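PDB 6TTD: multicopper oxidase from Aquifex aeolicus, which probably oxidises metal ions and, in this evolved variant, laccase-type substrates, passing the electrons through copper ions to reduce dioxygen to water. Local coordinates for residues G436-L441 and A492-H497; H454-Q459 and I504-C509. All blocks are in the same frame, centred on the assembly; numbering follows the deposited sequence.

Both contacts lie in the C-terminal copper-oxidase domain. The chain first runs through 436-441, at the start of strand 437-445, and then through 454-459, at the end of strand 451-455. It returns through 492-497 and finishes with 504-509. Contact 1 therefore closes a loop of 50 residues and contact 2 one of 44. The segments alternate, so the two loops cross rather than nest. Each contact pairs antiparallel strands in a different sheet, and the two sheets pack face to face as in a cupredoxin sandwich. The contacts meet directly: Phe-458 of contact 2 packs on Asp-494, Met-495 and Ser-496, and Ile-455 meets Val-493.

Contact 1. Residues G436-L441 and A492-H497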
loop_
_atom_site.group_PDB
_atom_site.type_symbol
_atom_site.label_atom_id
_atom_site.label_comp_id
_atom_site.label_asym_id
_atom_site.label_seq_id
_atom_site.Cartn_x
_atom_site.Cartn_y
_atom_site.Cartn_z
ATOM N N GLY A 436 7.399 21.058 -11.822
ATOM C CA GLY A 436 6.786 22.165 -11.127
ATOM C C GLY A 436 5.312 22.429 -11.468
ATOM O O GLY A 436 4.669 23.222 -10.749
ATOM N N ASP A 437 4.735 21.812 -12.513
ATOM C CA ASP A 437 3.297 22.028 -12.742
ATOM C C ASP A 437 2.490 21.541 -11.545
ATOM O O ASP A 437 2.806 20.505 -10.966
ATOM C CB ASP A 437 2.813 21.289 -13.985
ATOM C CG ASP A 437 3.319 21.905 -15.285
ATOM O OD1 ASP A 437 3.974 22.967 -15.216
ATOM O OD2 ASP A 437 3.068 21.318 -16.369
ATOM N N VAL A 438 1.459 22.294 -11.163
ATOM C CA VAL A 438 0.396 21.803 -10.288
ATOM C C VAL A 438 -0.778 21.433 -11.189
ATOM O O VAL A 438 -1.250 22.264 -11.966
ATOM C CB VAL A 438 -0.045 22.839 -9.242
ATOM C CG1 VAL A 438 -1.253 22.258 -8.454
ATOM C CG2 VAL A 438 1.110 23.187 -8.315
ATOM N N VAL A 439 -1.223 20.189 -11.106
ATOM C CA VAL A 439 -2.284 19.641 -11.945
ATOM C C VAL A 439 -3.372 19.153 -11.008
ATOM O O VAL A 439 -3.075 18.659 -9.916
ATOM C CB VAL A 439 -1.835 18.442 -12.821
ATOM C CG1 VAL A 439 -2.950 18.098 -13.798
ATOM C CG2 VAL A 439 -0.602 18.719 -13.540
ATOM N N ILE A 440 -4.628 19.267 -11.436
ATOM C CA ILE A 440 -5.729 18.619 -10.760
ATOM C C ILE A 440 -6.108 17.450 -11.640
ATOM O O ILE A 440 -6.414 17.645 -12.813
ATOM C CB ILE A 440 -6.902 19.583 -10.563
ATOM C CG1 ILE A 440 -6.484 20.654 -9.584
ATOM C CG2 ILE A 440 -8.139 18.872 -9.983
ATOM C CD1 ILE A 440 -7.474 21.715 -9.534
ATOM N N LEU A 441 -6.043 16.237 -11.093
ATOM C CA LEU A 441 -6.521 15.047 -11.788
ATOM C C LEU A 441 -7.938 14.838 -11.343
ATOM O O LEU A 441 -8.201 14.796 -10.144
ATOM C CB LEU A 441 -5.703 13.800 -11.455
ATOM C CG LEU A 441 -4.225 13.906 -11.791
ATOM C CD1 LEU A 441 -3.509 12.585 -11.529
ATOM C CD2 LEU A 441 -4.114 14.344 -13.224
ATOM N N ALA A 492 -5.108 17.012 -6.164
ATOM C CA ALA A 492 -4.129 17.991 -6.608
ATOM C C ALA A 492 -2.742 17.373 -6.497
ATOM O O ALA A 492 -2.390 16.792 -5.452
ATOM C CB ALA A 492 -4.215 19.262 -5.762
ATOM N N VAL A 493 -1.963 17.510 -7.574
ATOM C CA VAL A 493 -0.604 16.969 -7.654
ATOM C C VAL A 493 0.365 18.107 -7.945
ATOM O O VAL A 493 0.232 18.807 -8.964
ATOM C CB VAL A 493 -0.481 15.882 -8.724
ATOM C CG1 VAL A 493 0.802 15.079 -8.458
ATOM C CG2 VAL A 493 -1.733 15.006 -8.703
ATOM N N ASP A 494 1.326 18.297 -7.036
ATOM C CA ASP A 494 2.460 19.184 -7.279
ATOM C C ASP A 494 3.586 18.333 -7.905
ATOM O O ASP A 494 4.278 17.578 -7.224
ATOM C CB ASP A 494 2.883 19.859 -5.981
ATOM C CG ASP A 494 4.036 20.830 -6.171
ATOM O OD1 ASP A 494 4.531 21.002 -7.299
ATOM O OD2 ASP A 494 4.518 21.376 -5.182
ATOM N N MET A 495 3.749 18.423 -9.219
ATOM C CA MET A 495 4.672 17.535 -9.935
ATOM C C MET A 495 6.061 18.170 -9.993
ATOM O O MET A 495 6.622 18.405 -11.058
ATOM C CB MET A 495 4.131 17.221 -11.329
ATOM C CG MET A 495 2.879 16.361 -11.252
ATOM S SD MET A 495 2.274 15.694 -12.841
ATOM C CE MET A 495 0.989 14.525 -12.332
ATOM N N SER A 496 6.627 18.437 -8.815
ATOM C CA SER A 496 7.988 18.970 -8.699
ATOM C C SER A 496 8.926 17.834 -8.325
ATOM O O SER A 496 8.681 17.128 -7.337
ATOM C CB SER A 496 8.111 20.070 -7.633
ATOM O OG SER A 496 7.200 21.142 -7.874
ATOM N N HIS A 497 10.009 17.678 -9.077
ATOM C CA HIS A 497 10.961 16.627 -8.763
ATOM C C HIS A 497 12.377 17.183 -8.883
ATOM O O HIS A 497 12.614 18.179 -9.580
ATOM C CB HIS A 497 10.753 15.398 -9.678
ATOM C CG HIS A 497 11.087 15.648 -11.135
ATOM N ND1 HIS A 497 12.370 15.593 -11.637
ATOM C CD2 HIS A 497 10.292 15.959 -12.188
ATOM C CE1 HIS A 497 12.354 15.843 -12.933
ATOM N NE2 HIS A 497 11.101 16.069 -13.288
HETATM O O HOH W 1 5.007 23.645 -7.990
#
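Val-439 and Val-493 face each other as an antiparallel hydrogen-bonded pair. Val-493 N donates to Val-439 O at 2.8 Å, and Val-439 N donates back to Val-493 O. Their side chains share one face of the sheet with Met-495. The Met-495 chain is extended beyond CG, which lies anti to the carbonyl carbon (chi1 -68°). This brings SD alongside Val-439 CG2, at 4.2 Å. Val-493 CG2 meets Leu-441 CG at 4.1 Å, where the two side chains cross obliquely. Met-495 also packs on Tyr-523 and Val-525 of strand 520-525, in the facing sheet.

The other face carries Val-438, Ile-440, Ala-492 and Asp-494. Val-438 CG2 and Asp-494 OD1 are 4.2 Å apart. With CG anti to the backbone N (chi1 -178°), Asp-494 directs its carboxylate toward Ser-496 and Gly-436. There OD1 accepts Ser-496 OG at 2.7 Å on its syn side, though well out of the carboxylate plane. A water also donates to Asp-494 OD1, at 2.8 Å, and to Gly-436 O, linking the two segments. Ser-496 OG rests 3.4 Å from Gly-436 CA. Gly-436 has a positive phi of 95°, where a side chain would press on the preceding carbonyl. Its N donates to Met-495 O from well above the carbonyl plane. Met-495 N donates to Asp-437 O at 2.9 Å, and Met-495 is the centre of an inverse gamma turn.

Val-439, Val-493 and Met-495 thus line the face toward strand 520-525. The polar network is at Gly-436, Asp-494 and Ser-496. Asp-494 OD1 takes hydrogen bonds from the Ser-496 hydroxyl and the water, which would probably favour the ionised carboxylate.

Contact 2. Residues H454-Q459 and I504-C509; sequences HIHGFQ and IYLLHC. With CU (copper (II) ion), chain E; CU (copper (II) ion), chain D; CU (copper (II) ion), chain C.
His-456, Tyr-505 and His-508 have the most surface buried here. The His-456 ring lies between Leu-506 CB, 3.7 Å from its centroid, and a copper ion offset toward the rim of the opposite face. His-454 and His-118 are the histidines of that ion. NE2 of His-456 (2.0 Å) and NE2 of His-508 (2.1 Å) bind a second copper; His-161 is its third histidine. Asp-129 holds His-456 ND1. His-454 and His-508 are an antiparallel hydrogen-bonded pair (His-454 N to His-508 O, 2.8 Å). The His-454 edge meets the His-508 face, offset, with planes at 85°. His-456 N donates to Leu-506 O. His-508 ND1 donates to Cys-509 O, which lies in its ring plane, though ND1 stands well above the carbonyl plane. Cys-509 SG binds another copper, consistent with the cysteine-histidine electron path of multicopper oxidases.

The Tyr-505 ring lies flat over Gly-457 CA. Its OH bonds to Ala-124 O. With an alanine here, the face over Gly-457 CA is lost, which would probably open a gap and leave the Ala-124 carbonyl without this mate.

Strand 503-509 runs between strands 451-455 and 520-525. Strand 488-495 of the facing sheet packs on Ile-455 and Phe-458.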
loop_
_atom_site.group_PDB
_atom_site.type_symbol
_atom_site.label_atom_id
_atom_site.label_comp_id
_atom_site.label_asym_id
_atom_site.label_seq_id
_atom_site.Cartn_x
_atom_site.Cartn_y
_atom_site.Cartn_z
ATOM N N HIS A 454 -3.945 5.007 -8.282
ATOM C CA HIS A 454 -2.613 5.250 -7.745
ATOM C C HIS A 454 -1.781 5.912 -8.841
ATOM O O HIS A 454 -1.925 5.561 -10.025
ATOM C CB HIS A 454 -2.039 3.891 -7.305
ATOM C CG HIS A 454 -0.584 3.923 -6.987
ATOM N ND1 HIS A 454 -0.057 4.792 -6.048
ATOM C CD2 HIS A 454 0.462 3.187 -7.474
ATOM C CE1 HIS A 454 1.250 4.578 -5.967
ATOM N NE2 HIS A 454 1.586 3.627 -6.835
ATOM N N ILE A 455 -0.936 6.881 -8.475
ATOM C CA ILE A 455 0.086 7.392 -9.390
ATOM C C ILE A 455 1.450 7.112 -8.790
ATOM O O ILE A 455 1.635 7.200 -7.568
ATOM C CB ILE A 455 -0.047 8.898 -9.720
ATOM C CG1 ILE A 455 0.089 9.764 -8.436
ATOM C CG2 ILE A 455 -1.375 9.181 -10.436
ATOM C CD1 ILE A 455 0.060 11.329 -8.698
ATOM N N HIS A 456 2.393 6.730 -9.653
ATOM C CA HIS A 456 3.792 6.700 -9.265
ATOM C C HIS A 456 4.336 8.140 -9.252
ATOM O O HIS A 456 3.744 9.064 -9.857
ATOM C CB HIS A 456 4.605 5.852 -10.258
ATOM C CG HIS A 456 4.251 4.392 -10.265
ATOM N ND1 HIS A 456 5.180 3.400 -10.579
ATOM C CD2 HIS A 456 3.080 3.754 -10.014
ATOM C CE1 HIS A 456 4.573 2.217 -10.529
ATOM N NE2 HIS A 456 3.301 2.407 -10.192
ATOM N N GLY A 457 5.491 8.316 -8.602
ATOM C CA GLY A 457 6.296 9.511 -8.732
ATOM C C GLY A 457 6.051 10.588 -7.717
ATOM O O GLY A 457 7.003 11.251 -7.298
ATOM N N PHE A 458 4.783 10.795 -7.313
ATOM C CA PHE A 458 4.409 11.884 -6.411
ATOM C C PHE A 458 3.306 11.414 -5.477
ATOM O O PHE A 458 2.481 10.567 -5.866
ATOM C CB PHE A 458 3.891 13.123 -7.195
ATOM C CG PHE A 458 4.816 13.562 -8.290
ATOM C CD1 PHE A 458 5.934 14.373 -7.991
ATOM C CD2 PHE A 458 4.622 13.122 -9.608
ATOM C CE1 PHE A 458 6.832 14.744 -9.005
ATOM C CE2 PHE A 458 5.529 13.507 -10.646
ATOM C CZ PHE A 458 6.626 14.304 -10.343
ATOM N N GLN A 459 3.243 12.011 -4.265
ATOM C CA GLN A 459 1.999 11.973 -3.488
ATOM C C GLN A 459 1.067 13.068 -3.986
ATOM O O GLN A 459 1.449 13.898 -4.819
ATOM C CB GLN A 459 2.275 12.125 -1.983
ATOM C CG GLN A 459 3.012 10.920 -1.401
ATOM C CD GLN A 459 4.502 10.968 -1.665
ATOM O OE1 GLN A 459 5.054 12.024 -1.918
ATOM N NE2 GLN A 459 5.161 9.825 -1.590
ATOM N N ILE A 504 9.030 9.088 -16.665
ATOM C CA ILE A 504 7.858 8.365 -17.156
ATOM C C ILE A 504 7.299 7.650 -15.937
ATOM O O ILE A 504 7.954 6.760 -15.374
ATOM C CB ILE A 504 8.227 7.380 -18.278
ATOM C CG1 ILE A 504 8.902 8.114 -19.468
ATOM C CG2 ILE A 504 7.037 6.465 -18.678
ATOM C CD1 ILE A 504 8.038 9.233 -20.146
ATOM N N TYR A 505 6.125 8.082 -15.479
ATOM C CA TYR A 505 5.491 7.525 -14.290
ATOM C C TYR A 505 4.154 6.873 -14.656
ATOM O O TYR A 505 3.424 7.361 -15.520
ATOM C CB TYR A 505 5.273 8.649 -13.274
ATOM C CG TYR A 505 6.510 9.167 -12.603
ATOM C CD1 TYR A 505 7.462 8.284 -12.071
ATOM C CD2 TYR A 505 6.721 10.536 -12.456
ATOM C CE1 TYR A 505 8.591 8.729 -11.395
ATOM C CE2 TYR A 505 7.888 11.025 -11.789
ATOM C CZ TYR A 505 8.809 10.093 -11.241
ATOM O OH TYR A 505 9.937 10.531 -10.551
ATOM N N LEU A 506 3.807 5.809 -13.950
ATOM C CA LEU A 506 2.533 5.139 -14.201
ATOM C C LEU A 506 1.375 5.839 -13.484
ATOM O O LEU A 506 1.536 6.434 -12.419
ATOM C CB LEU A 506 2.597 3.689 -13.705
ATOM C CG LEU A 506 3.664 2.889 -14.420
ATOM C CD1 LEU A 506 3.692 1.554 -13.785
ATOM C CD2 LEU A 506 3.199 2.751 -15.869
ATOM N N LEU A 507 0.192 5.716 -14.058
ATOM C CA LEU A 507 -1.047 6.031 -13.377
ATOM C C LEU A 507 -1.930 4.815 -13.587
ATOM O O LEU A 507 -2.102 4.391 -14.737
ATOM C CB LEU A 507 -1.677 7.291 -13.972
ATOM C CG LEU A 507 -3.053 7.676 -13.429
ATOM C CD1 LEU A 507 -3.342 9.146 -13.626
ATOM C CD2 LEU A 507 -4.151 6.853 -14.086
ATOM N N HIS A 508 -2.436 4.193 -12.507
ATOM C CA HIS A 508 -3.175 2.957 -12.744
ATOM C C HIS A 508 -4.047 2.598 -11.548
ATOM O O HIS A 508 -3.939 3.166 -10.455
ATOM C CB HIS A 508 -2.226 1.782 -13.040
ATOM C CG HIS A 508 -1.351 1.376 -11.873
ATOM N ND1 HIS A 508 -1.761 0.486 -10.884
ATOM C CD2 HIS A 508 -0.060 1.685 -11.586
ATOM C CE1 HIS A 508 -0.763 0.302 -10.030
ATOM N NE2 HIS A 508 0.285 1.000 -10.434
ATOM N N CYS A 509 -4.935 1.650 -11.792
ATOM C CA CYS A 509 -5.761 1.090 -10.732
ATOM C C CYS A 509 -4.940 0.110 -9.900
ATOM O O CYS A 509 -4.106 -0.651 -10.432
ATOM C CB CYS A 509 -6.995 0.400 -11.332
ATOM S SG CYS A 509 -8.037 -0.270 -10.092
HETATM CU CU CU E . 3.211 2.610 -6.971
HETATM CU CU CU D . 2.245 0.763 -9.795
HETATM CU CU CU C . -9.860 -0.942 -11.064
HETATM O O HOH W 2 9.456 11.942 -8.236
#